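Local coordinates for protein isomaltodextranase (Arthrobacter globiformis, PDB 5AWO) that hydrolyses (1->6)-alpha-D-glucosidic linkages in polysaccharides, very probably removing successive isomaltose units from the non-reducing ends of the chains, at residues Y40-G45 and D316-A320; W59-D64 and W110-L114; I63-A67 and A116-K120; Y125-V130 and Y182-V187. All blocks are in the same frame, centred on the assembly; numbering follows the deposited sequence. Where two conformers were deposited one is given.

All four contacts belong to the TIM barrel of this GH27 enzyme. Contact 1 joins the strand 39-42 to the loop after strand 312-314, so it spans most of the barrel's sequence, and contacts 2, 3 and 4 all lie within the loop it closes. Contacts 2 and 3 share helix 56-68, with centres about 6 Å apart; they tie it to helix 107-116 and to the turn that follows. Each lies about 16 Å from contact 1, centre to centre, and touches it through Trp41. Contact 4 follows in the chain, its centre 24 to 27 Å from the others. Contacts 1 and 4 approach the probable nucleophile, Asp201; contacts 2 and 3 lie away from it, in the barrel's outer layer.

Contact 1: Y40-G45 and D316-A320; sequences YWNIYG and DFMRA
The ring of Phe317 meets the Asn42 amide and the Tyr44 ring on the same side, with Asp316 OD1 over its other face. Against the asparagine the two flat groups are stacked, their planes 28° apart, with Phe317 CZ 3.5 Å from Asn42 CG. Against the tyrosine Phe317 brings its CD2 over one face of the ring, offset toward the rim and 3.5 Å from Tyr44 CG; the two rings are inclined at 42°. Phe317 CG stands anti to its own carbonyl carbon (chi1 -57°), which carries the ring across to segment 40-45. Tyr40 reaches the same ring with its hydroxyl, which lies at the phenyl edge, 3.7 Å between Tyr40 OH and Phe317 CE1. That hydroxyl also donates to a water 2.7 Å from Tyr40 OH, and the water in turn donates to Asp316 O; Tyr197 is a further partner of Tyr40 OH.

The second shell fixes these groups. Asn42 OD1 accepts from Tyr44 N at 2.9 Å, a capping bond at the start of helix 44-50. Tyr44 OH and Arg319 NH1 both bond the backbone of Asp271, while Asp316 OD1 forms salt bridges with Arg199 and Arg265. The Tyr44 side chain is about 8 Å from that of Asp201, the probable nucleophile. Strand 39-42 runs between parallel strands 77-79 and 343-345 of the TIM barrel, and segment 316-320 leads from strand 312-314 toward helix 326-339.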
# COMPACT_ATOMS: atom_id res chain seq x y z
N TYR A 40 -11.56 0.22 6.90
CA TYR A 40 -12.86 0.03 6.30
C TYR A 40 -13.50 -1.29 6.62
O TYR A 40 -12.85 -2.16 7.24
CB TYR A 40 -12.83 0.29 4.78
CG TYR A 40 -12.12 -0.70 3.86
CD1 TYR A 40 -10.73 -0.67 3.70
CD2 TYR A 40 -12.83 -1.61 3.09
CE1 TYR A 40 -10.10 -1.51 2.78
CE2 TYR A 40 -12.20 -2.44 2.19
CZ TYR A 40 -10.84 -2.38 2.04
OH TYR A 40 -10.23 -3.22 1.11
N TRP A 41 -14.76 -1.44 6.24
CA TRP A 41 -15.48 -2.70 6.27
C TRP A 41 -15.89 -3.07 4.88
O TRP A 41 -16.18 -2.18 4.04
CB TRP A 41 -16.74 -2.57 7.12
CG TRP A 41 -17.60 -3.78 7.18
CD1 TRP A 41 -17.45 -4.87 8.00
CD2 TRP A 41 -18.76 -4.05 6.38
NE1 TRP A 41 -18.42 -5.79 7.75
CE2 TRP A 41 -19.25 -5.31 6.77
CE3 TRP A 41 -19.43 -3.33 5.37
CZ2 TRP A 41 -20.38 -5.88 6.18
CZ3 TRP A 41 -20.56 -3.90 4.81
CH2 TRP A 41 -21.03 -5.15 5.23
N ASN A 42 -15.89 -4.36 4.60
CA ASN A 42 -16.27 -4.88 3.29
C ASN A 42 -17.28 -6.01 3.42
O ASN A 42 -17.22 -6.78 4.36
CB ASN A 42 -15.01 -5.33 2.54
CG ASN A 42 -15.28 -5.75 1.10
OD1 ASN A 42 -15.79 -6.82 0.83
ND2 ASN A 42 -14.88 -4.90 0.13
N ILE A 43 -18.18 -6.10 2.45
CA ILE A 43 -19.26 -7.08 2.43
C ILE A 43 -18.80 -8.53 2.20
O ILE A 43 -19.62 -9.42 2.18
CB ILE A 43 -20.33 -6.74 1.34
CG1 ILE A 43 -19.77 -6.94 -0.08
CG2 ILE A 43 -20.89 -5.35 1.53
CD1 ILE A 43 -20.80 -6.99 -1.18
N TYR A 44 -17.50 -8.77 2.02
CA TYR A 44 -17.02 -10.11 1.65
C TYR A 44 -17.39 -11.18 2.67
O TYR A 44 -17.62 -12.31 2.29
CB TYR A 44 -15.51 -10.04 1.51
CG TYR A 44 -14.81 -11.26 0.97
CD1 TYR A 44 -14.64 -11.44 -0.40
CD2 TYR A 44 -14.24 -12.24 1.84
CE1 TYR A 44 -13.96 -12.53 -0.90
CE2 TYR A 44 -13.55 -13.31 1.34
CZ TYR A 44 -13.39 -13.45 -0.01
OH TYR A 44 -12.68 -14.52 -0.49
N GLY A 45 -17.49 -10.84 3.96
CA GLY A 45 -17.86 -11.81 4.98
C GLY A 45 -19.27 -12.33 4.80
O GLY A 45 -19.58 -13.43 5.24
N ASP A 316 -5.68 -7.75 2.05
CA ASP A 316 -7.05 -8.20 1.84
C ASP A 316 -7.90 -8.04 3.09
O ASP A 316 -7.78 -6.99 3.76
CB ASP A 316 -7.15 -9.58 1.18
CG ASP A 316 -8.42 -9.75 0.36
OD1 ASP A 316 -8.77 -8.80 -0.37
OD2 ASP A 316 -9.02 -10.86 0.41
N PHE A 317 -8.74 -9.02 3.43
CA PHE A 317 -9.76 -8.84 4.43
C PHE A 317 -9.47 -9.64 5.68
O PHE A 317 -8.96 -10.76 5.59
CB PHE A 317 -11.12 -9.30 3.90
CG PHE A 317 -11.52 -8.60 2.64
CD1 PHE A 317 -11.47 -7.21 2.55
CD2 PHE A 317 -11.97 -9.30 1.55
CE1 PHE A 317 -11.83 -6.55 1.36
CE2 PHE A 317 -12.35 -8.65 0.37
CZ PHE A 317 -12.25 -7.28 0.27
N MET A 318 -9.73 -9.00 6.82
CA MET A 318 -9.63 -9.65 8.12
C MET A 318 -10.98 -10.30 8.46
O MET A 318 -12.01 -9.63 8.51
CB MET A 318 -9.22 -8.66 9.21
CG MET A 318 -7.81 -8.16 8.99
SD MET A 318 -7.22 -7.09 10.30
CE MET A 318 -8.09 -5.59 9.91
N ARG A 319 -10.92 -11.61 8.71
CA ARG A 319 -12.11 -12.40 9.03
C ARG A 319 -11.87 -13.01 10.44
O ARG A 319 -11.39 -14.14 10.61
CB ARG A 319 -12.37 -13.46 7.97
CG ARG A 319 -12.55 -12.91 6.55
CD ARG A 319 -13.14 -13.95 5.59
NE ARG A 319 -14.49 -14.23 6.02
CZ ARG A 319 -15.17 -15.35 5.81
NH1 ARG A 319 -14.73 -16.32 5.01
NH2 ARG A 319 -16.35 -15.47 6.39
N ALA A 320 -12.07 -12.18 11.45
CA ALA A 320 -11.59 -12.56 12.81
C ALA A 320 -12.17 -13.87 13.29
O ALA A 320 -11.46 -14.69 13.91
CB ALA A 320 -11.91 -11.46 13.81
O HOH W 1 -8.09 -4.54 2.02

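Contact 2: W59-D64 and W110-L114; sequences WKVNID and WANYL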
# COMPACT_ATOMS: atom_id res chain seq x y z
N TRP A 59 -26.88 -5.15 4.01
CA TRP A 59 -26.01 -3.99 3.90
C TRP A 59 -26.38 -2.91 4.93
O TRP A 59 -25.52 -2.38 5.63
CB TRP A 59 -26.10 -3.47 2.47
CG TRP A 59 -25.57 -2.11 2.12
CD1 TRP A 59 -26.32 -0.99 1.84
CD2 TRP A 59 -24.20 -1.73 1.90
NE1 TRP A 59 -25.50 0.04 1.49
CE2 TRP A 59 -24.19 -0.38 1.48
CE3 TRP A 59 -22.98 -2.41 1.99
CZ2 TRP A 59 -23.01 0.32 1.22
CZ3 TRP A 59 -21.81 -1.70 1.70
CH2 TRP A 59 -21.83 -0.38 1.33
N LYS A 60 -27.68 -2.61 5.04
CA LYS A 60 -28.14 -1.59 5.98
C LYS A 60 -27.82 -1.98 7.44
O LYS A 60 -27.30 -1.17 8.19
CB LYS A 60 -29.65 -1.35 5.83
CG LYS A 60 -30.18 -0.22 6.70
CD LYS A 60 -31.69 -0.09 6.58
CE LYS A 60 -32.23 1.08 7.40
NZ LYS A 60 -31.96 0.94 8.85
N VAL A 61 -28.13 -3.21 7.81
CA VAL A 61 -27.94 -3.64 9.19
C VAL A 61 -26.45 -3.64 9.54
O VAL A 61 -26.05 -3.19 10.61
CB VAL A 61 -28.65 -4.97 9.49
CG1 VAL A 61 -28.39 -5.43 10.91
CG2 VAL A 61 -30.17 -4.81 9.32
N ASN A 62 -25.61 -4.07 8.60
CA ASN A 62 -24.16 -3.95 8.83
C ASN A 62 -23.70 -2.51 9.00
O ASN A 62 -22.91 -2.20 9.90
CB ASN A 62 -23.36 -4.62 7.72
CG ASN A 62 -23.33 -6.13 7.86
OD1 ASN A 62 -23.98 -6.89 7.12
ND2 ASN A 62 -22.60 -6.59 8.85
N ILE A 63 -24.20 -1.61 8.15
CA ILE A 63 -23.84 -0.21 8.27
C ILE A 63 -24.25 0.34 9.66
O ILE A 63 -23.48 1.07 10.29
CB ILE A 63 -24.47 0.67 7.17
CG1 ILE A 63 -23.79 0.36 5.83
CG2 ILE A 63 -24.38 2.15 7.52
CD1 ILE A 63 -24.49 0.99 4.64
N ASP A 64 -25.47 0.02 10.08
CA ASP A 64 -25.96 0.53 11.38
C ASP A 64 -25.10 -0.01 12.53
O ASP A 64 -24.78 0.72 13.46
CB ASP A 64 -27.43 0.18 11.57
CG ASP A 64 -28.35 0.93 10.61
OD1 ASP A 64 -27.92 1.95 10.05
OD2 ASP A 64 -29.52 0.48 10.44
N TRP A 110 -27.27 5.74 -0.63
CA TRP A 110 -26.44 5.07 0.37
C TRP A 110 -25.27 5.93 0.82
O TRP A 110 -24.90 5.89 2.00
CB TRP A 110 -26.02 3.68 -0.10
CG TRP A 110 -27.18 2.75 0.03
CD1 TRP A 110 -27.88 2.16 -0.98
CD2 TRP A 110 -27.85 2.39 1.24
NE1 TRP A 110 -28.89 1.42 -0.48
CE2 TRP A 110 -28.91 1.55 0.89
CE3 TRP A 110 -27.64 2.67 2.60
CZ2 TRP A 110 -29.78 0.99 1.83
CZ3 TRP A 110 -28.52 2.11 3.54
CH2 TRP A 110 -29.57 1.28 3.14
N ALA A 111 -24.69 6.72 -0.08
CA ALA A 111 -23.64 7.64 0.31
C ALA A 111 -24.18 8.68 1.32
O ALA A 111 -23.49 9.05 2.26
CB ALA A 111 -23.02 8.32 -0.89
N ASN A 112 -25.40 9.16 1.12
CA ASN A 112 -25.99 10.08 2.09
C ASN A 112 -26.35 9.41 3.43
O ASN A 112 -26.16 10.03 4.50
CB ASN A 112 -27.22 10.77 1.51
CG ASN A 112 -27.77 11.82 2.45
OD1 ASN A 112 -27.14 12.85 2.67
ND2 ASN A 112 -28.92 11.54 3.05
N TYR A 113 -26.87 8.19 3.39
CA TYR A 113 -27.21 7.42 4.58
C TYR A 113 -25.93 7.24 5.41
O TYR A 113 -25.91 7.45 6.62
CB TYR A 113 -27.82 6.06 4.18
CG TYR A 113 -28.31 5.18 5.31
CD1 TYR A 113 -27.43 4.40 6.06
CD2 TYR A 113 -29.68 5.11 5.64
CE1 TYR A 113 -27.88 3.59 7.09
CE2 TYR A 113 -30.13 4.32 6.67
CZ TYR A 113 -29.23 3.57 7.40
OH TYR A 113 -29.70 2.76 8.43
N LEU A 114 -24.84 6.87 4.73
CA LEU A 114 -23.52 6.77 5.38
C LEU A 114 -23.06 8.12 5.95
O LEU A 114 -22.61 8.21 7.10
CB LEU A 114 -22.49 6.17 4.40
CG LEU A 114 -22.62 4.66 4.17
CD1 LEU A 114 -22.07 4.20 2.82
CD2 LEU A 114 -21.94 3.88 5.29
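Tyr113 OH joins Lys60 and Asp64 in a closed triangle of polar groups. It donates to Asp64 OD1 through a short bond, 2.5 Å from Tyr113 OH, and accepts from Lys60 NZ at 2.9 Å from the same oxygen. The triangle closes within helix 56-68 through a salt bridge, Lys60 NZ to Asp64 OD2 at 2.9 Å. Both carboxylate oxygens use their syn lone pairs, and the carboxylate lies nearly coplanar with the phenol ring, at its edge. Lys60 runs extended and bends only at its last torsion, which turns the ammonium toward both acceptors.

Helices 56-68 and 107-116 are neighbouring outer helices of the TIM barrel, their axes here at 23°, and Trp59, Ile63 and Leu114 reach inward to Ala78 of strand 77-79. Trp59 meets Trp110 edge-to-face, planes at 84°, with Trp59 NE1 over the indole face, 3.3 Å from Trp110 CD2. The indole N-H of Trp110 is taken by Glu56 OE2. An alanine at Trp110 would probably leave the Trp59 edge facing a gap, and Glu56 without this donor. Next to the tryptophans, Ile63 CG2 packs 3.7 Å from Leu114 CD2 and lies at the Tyr113 ring edge, 3.8 Å from Tyr113 CE1.

Contact 3: I63-A67 and A116-K120; sequences IDWLA and ARKMK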
# COMPACT_ATOMS: atom_id res chain seq x y z
N ILE A 63 -24.20 -1.61 8.15
CA ILE A 63 -23.84 -0.21 8.27
C ILE A 63 -24.25 0.34 9.66
O ILE A 63 -23.48 1.07 10.29
CB ILE A 63 -24.47 0.67 7.17
CG1 ILE A 63 -23.79 0.36 5.83
CG2 ILE A 63 -24.38 2.15 7.52
CD1 ILE A 63 -24.49 0.99 4.64
N ASP A 64 -25.47 0.02 10.08
CA ASP A 64 -25.96 0.53 11.38
C ASP A 64 -25.10 -0.01 12.53
O ASP A 64 -24.78 0.72 13.46
CB ASP A 64 -27.43 0.18 11.57
CG ASP A 64 -28.35 0.93 10.61
OD1 ASP A 64 -27.92 1.95 10.05
OD2 ASP A 64 -29.52 0.48 10.44
N TRP A 65 -24.69 -1.26 12.41
CA TRP A 65 -23.78 -1.88 13.38
C TRP A 65 -22.42 -1.18 13.36
O TRP A 65 -21.89 -0.84 14.40
CB TRP A 65 -23.66 -3.38 13.10
CG TRP A 65 -22.47 -4.08 13.70
CD1 TRP A 65 -22.21 -4.31 15.02
CD2 TRP A 65 -21.39 -4.65 12.98
NE1 TRP A 65 -21.05 -5.01 15.16
CE2 TRP A 65 -20.53 -5.25 13.91
CE3 TRP A 65 -21.09 -4.77 11.61
CZ2 TRP A 65 -19.37 -5.91 13.54
CZ3 TRP A 65 -19.93 -5.43 11.24
CH2 TRP A 65 -19.08 -5.99 12.20
N LEU A 66 -21.88 -0.91 12.17
CA LEU A 66 -20.62 -0.21 12.09
C LEU A 66 -20.73 1.18 12.69
O LEU A 66 -19.85 1.64 13.40
CB LEU A 66 -20.13 -0.07 10.64
CG LEU A 66 -19.77 -1.39 9.97
CD1 LEU A 66 -19.69 -1.15 8.48
CD2 LEU A 66 -18.47 -1.95 10.52
N ALA A 67 -21.82 1.88 12.39
CA ALA A 67 -21.93 3.25 12.84
C ALA A 67 -21.92 3.34 14.38
O ALA A 67 -21.46 4.33 14.92
CB ALA A 67 -23.20 3.88 12.29
N ALA A 116 -24.82 10.54 7.06
CA ALA A 116 -25.60 10.88 8.28
C ALA A 116 -25.03 10.16 9.50
O ALA A 116 -25.26 10.57 10.66
CB ALA A 116 -27.08 10.54 8.11
N ARG A 117 -24.28 9.09 9.24
CA ARG A 117 -23.67 8.28 10.28
C ARG A 117 -22.14 8.49 10.37
O ARG A 117 -21.44 7.66 10.95
CB ARG A 117 -24.04 6.82 10.06
CG ARG A 117 -25.52 6.58 10.31
CD ARG A 117 -26.11 5.34 9.66
NE ARG A 117 -27.54 5.24 9.95
CZ ARG A 117 -28.49 6.00 9.40
NH1 ARG A 117 -28.20 6.92 8.50
NH2 ARG A 117 -29.77 5.82 9.74
N LYS A 118 -21.65 9.62 9.84
CA LYS A 118 -20.23 9.98 9.84
C LYS A 118 -19.36 8.94 9.09
O LYS A 118 -18.21 8.68 9.45
CB LYS A 118 -19.68 10.17 11.27
CG LYS A 118 -20.52 11.06 12.19
CD LYS A 118 -19.96 11.02 13.62
CE LYS A 118 -20.98 11.44 14.65
NZ LYS A 118 -21.41 12.85 14.48
N MET A 119 -19.93 8.39 8.02
CA MET A 119 -19.27 7.33 7.25
C MET A 119 -19.31 7.68 5.76
O MET A 119 -20.02 8.61 5.33
CB MET A 119 -19.99 6.01 7.50
CG MET A 119 -19.82 5.49 8.92
SD MET A 119 -20.64 3.94 9.23
CE MET A 119 -19.61 2.81 8.28
N LYS A 120 -18.54 6.91 4.98
CA LYS A 120 -18.38 7.11 3.55
C LYS A 120 -18.58 5.79 2.81
O LYS A 120 -18.43 4.70 3.39
CB LYS A 120 -16.99 7.66 3.25
CG LYS A 120 -16.74 9.05 3.85
CD LYS A 120 -15.29 9.48 3.77
CE LYS A 120 -14.90 10.36 4.96
NZ LYS A 120 -13.49 10.86 5.02
O HOH W 2 -27.74 3.97 12.43
O HOH W 3 -21.29 6.76 13.60
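The ion pair of Asp64 and Arg117 is spanned by a water as well as made directly, and the direct bond is weak. Arg117 NE lies 3.3 Å from Asp64 OD1 with a strongly bent N-H (123°), whereas the water route is strong at Arg117 NE, 2.8 Å from the water, and weak at Asp64 OD1. A second water links the backbones, donating to both Ala67 O and Arg117 O.

Beside the charged groups the surfaces meet closely. Backbone to backbone, Ala67 and Arg117 are the closest pair, and Ala67 CB lies 3.8 Å from Arg117 CB; the arginine then runs extended from CG to NE past this methyl toward Asp64. Met119 takes the other flank: Met119 SD lies 3.9 Å from Ala67 CA, and the last torsion (chi3 71°) bends the methyl round, so that Met119 CE rests 3.8 Å from Leu66 CB. Segment 116-120 follows helix 107-116, whose end is closed by a Schellman motif in which Lys118 takes a positive phi and Met119 N bonds Leu114 O; the chain then enters barrel strand 120-124.

Arg117 also engages Tyr113, through NH1 to the carbonyl oxygen and by a cation-pi contact, and Asp64 OD1 has Tyr113 OH as its stronger partner. The ion pair is therefore a loose, hydrated link, while the surrounding positive charges of Lys60 and Arg117 would favour an ionised carboxylate.

Contact 4: Y125-V130 and Y182-V187; sequences YNPLWV and YVQGYV
Tyr186 lays the hydroxyl end of its ring obliquely against Tyr125, the planes 42° apart and Tyr186 OH 3.3 Å from Tyr125 CE2. A water joins the two phenols, donating to Tyr125 OH, while Ile96 N is a further partner of Tyr186 OH. Tyr186 holds a chi1 of -140°, away from the staggered positions, which swings the ring against segment 125-130. Pro127 packs on the helix: Pro127 CB touches Tyr186 CB at 3.8 Å, and Pro127 CG meets Val187 CG2 at 3.8 Å. Leu128 CD1 lies 3.6 Å from Val183 CG2.

The direct hydrogen bond comes from Tyr182 OH, which donates to Trp129 O at 2.8 Å, in the carbonyl plane and on a lone pair. Pro127 O is buried with no hydrogen-bond partner and lies at the edge of the same ring, 3.3 Å from Tyr182 CE2. Replacing Tyr182 by a phenylalanine would probably leave Trp129 O without this donor and open a small gap beside Val130.

A type I turn from Asn126 to Trp129, reinforced by an Asx turn (Asn126 OD1 to Leu128 N), presents these residues. Trp129 covers the Tyr125 ring with CE3 and lies about 5 Å from the side chain of Asp201, the probable nucleophile. Segment 125-130 follows barrel strand 120-124 and enters strand 129-131, which pairs with strand 169-172; helix 179-192 packs against segment 125-130, and helix 223-237 touches Pro127 and Leu128.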
# COMPACT_ATOMS: atom_id res chain seq x y z
N TYR A 125 -15.60 -1.70 -8.14
CA TYR A 125 -15.93 -1.84 -9.56
C TYR A 125 -14.70 -1.65 -10.40
O TYR A 125 -13.77 -0.97 -10.02
CB TYR A 125 -17.04 -0.85 -10.01
CG TYR A 125 -17.91 -1.46 -11.08
CD1 TYR A 125 -18.87 -2.43 -10.76
CD2 TYR A 125 -17.80 -1.07 -12.43
CE1 TYR A 125 -19.64 -3.04 -11.73
CE2 TYR A 125 -18.56 -1.69 -13.40
CZ TYR A 125 -19.49 -2.65 -13.06
OH TYR A 125 -20.25 -3.24 -14.05
N ASN A 126 -14.73 -2.26 -11.59
CA ASN A 126 -13.66 -2.12 -12.56
C ASN A 126 -14.24 -1.31 -13.72
O ASN A 126 -15.17 -1.77 -14.37
CB ASN A 126 -13.16 -3.49 -13.02
CG ASN A 126 -11.95 -3.40 -13.92
OD1 ASN A 126 -11.85 -2.44 -14.72
ND2 ASN A 126 -11.01 -4.35 -13.81
N PRO A 127 -13.69 -0.11 -13.97
CA PRO A 127 -14.31 0.76 -14.99
C PRO A 127 -14.03 0.33 -16.42
O PRO A 127 -14.48 1.03 -17.35
CB PRO A 127 -13.72 2.11 -14.68
CG PRO A 127 -12.36 1.79 -14.14
CD PRO A 127 -12.54 0.53 -13.34
N LEU A 128 -13.34 -0.79 -16.61
CA LEU A 128 -13.26 -1.42 -17.92
C LEU A 128 -14.33 -2.48 -18.15
O LEU A 128 -14.35 -3.13 -19.21
CB LEU A 128 -11.86 -1.97 -18.22
CG LEU A 128 -11.07 -0.88 -18.98
CD1 LEU A 128 -10.61 0.22 -18.06
CD2 LEU A 128 -9.88 -1.48 -19.68
N TRP A 129 -15.22 -2.67 -17.18
CA TRP A 129 -16.38 -3.50 -17.37
C TRP A 129 -17.45 -2.68 -18.07
O TRP A 129 -17.69 -1.51 -17.68
CB TRP A 129 -16.95 -4.08 -16.06
CG TRP A 129 -16.18 -5.24 -15.51
CD1 TRP A 129 -15.51 -6.19 -16.20
CD2 TRP A 129 -16.02 -5.57 -14.13
NE1 TRP A 129 -14.93 -7.10 -15.33
CE2 TRP A 129 -15.22 -6.73 -14.05
CE3 TRP A 129 -16.49 -4.99 -12.95
CZ2 TRP A 129 -14.88 -7.32 -12.84
CZ3 TRP A 129 -16.12 -5.56 -11.74
CH2 TRP A 129 -15.32 -6.72 -11.69
N VAL A 130 -18.09 -3.29 -19.06
CA VAL A 130 -19.24 -2.69 -19.72
C VAL A 130 -20.38 -3.70 -19.64
O VAL A 130 -20.25 -4.82 -20.17
CB VAL A 130 -18.90 -2.36 -21.19
CG1 VAL A 130 -20.03 -1.56 -21.81
CG2 VAL A 130 -17.58 -1.60 -21.32
N TYR A 182 -15.33 7.14 -21.54
CA TYR A 182 -16.13 6.15 -20.78
C TYR A 182 -15.41 5.79 -19.47
O TYR A 182 -16.00 5.91 -18.40
CB TYR A 182 -16.38 4.91 -21.61
CG TYR A 182 -17.06 3.83 -20.83
CD1 TYR A 182 -18.45 3.76 -20.74
CD2 TYR A 182 -16.32 2.85 -20.17
CE1 TYR A 182 -19.08 2.75 -20.03
CE2 TYR A 182 -16.95 1.83 -19.45
CZ TYR A 182 -18.32 1.80 -19.37
OH TYR A 182 -18.98 0.77 -18.70
N VAL A 183 -14.15 5.40 -19.56
CA VAL A 183 -13.40 4.96 -18.37
C VAL A 183 -13.26 6.11 -17.37
O VAL A 183 -13.54 5.96 -16.16
CB VAL A 183 -12.02 4.40 -18.75
CG1 VAL A 183 -11.16 4.12 -17.52
CG2 VAL A 183 -12.17 3.13 -19.57
N GLN A 184 -12.82 7.26 -17.86
CA GLN A 184 -12.63 8.38 -16.96
C GLN A 184 -13.93 8.87 -16.36
O GLN A 184 -13.98 9.23 -15.18
CB GLN A 184 -11.86 9.50 -17.63
CG GLN A 184 -10.47 9.06 -18.01
CD GLN A 184 -9.53 10.21 -18.30
OE1 GLN A 184 -9.87 11.11 -19.07
NE2 GLN A 184 -8.35 10.18 -17.70
N GLY A 185 -14.98 8.92 -17.16
CA GLY A 185 -16.30 9.23 -16.65
C GLY A 185 -16.78 8.27 -15.56
O GLY A 185 -17.48 8.68 -14.64
N TYR A 186 -16.45 6.98 -15.70
CA TYR A 186 -16.86 5.96 -14.72
C TYR A 186 -16.17 6.20 -13.37
O TYR A 186 -16.80 6.18 -12.32
CB TYR A 186 -16.56 4.52 -15.20
CG TYR A 186 -17.64 3.50 -14.89
CD1 TYR A 186 -18.48 3.64 -13.80
CD2 TYR A 186 -17.81 2.39 -15.71
CE1 TYR A 186 -19.48 2.73 -13.54
CE2 TYR A 186 -18.79 1.46 -15.47
CZ TYR A 186 -19.65 1.64 -14.40
OH TYR A 186 -20.69 0.75 -14.17
N VAL A 187 -14.88 6.47 -13.45
CA VAL A 187 -14.07 6.76 -12.27
C VAL A 187 -14.58 8.04 -11.59
O VAL A 187 -14.82 8.06 -10.38
CB VAL A 187 -12.59 6.81 -12.62
CG1 VAL A 187 -11.77 7.27 -11.44
CG2 VAL A 187 -12.12 5.43 -13.08
O HOH W 4 -21.00 -1.26 -15.82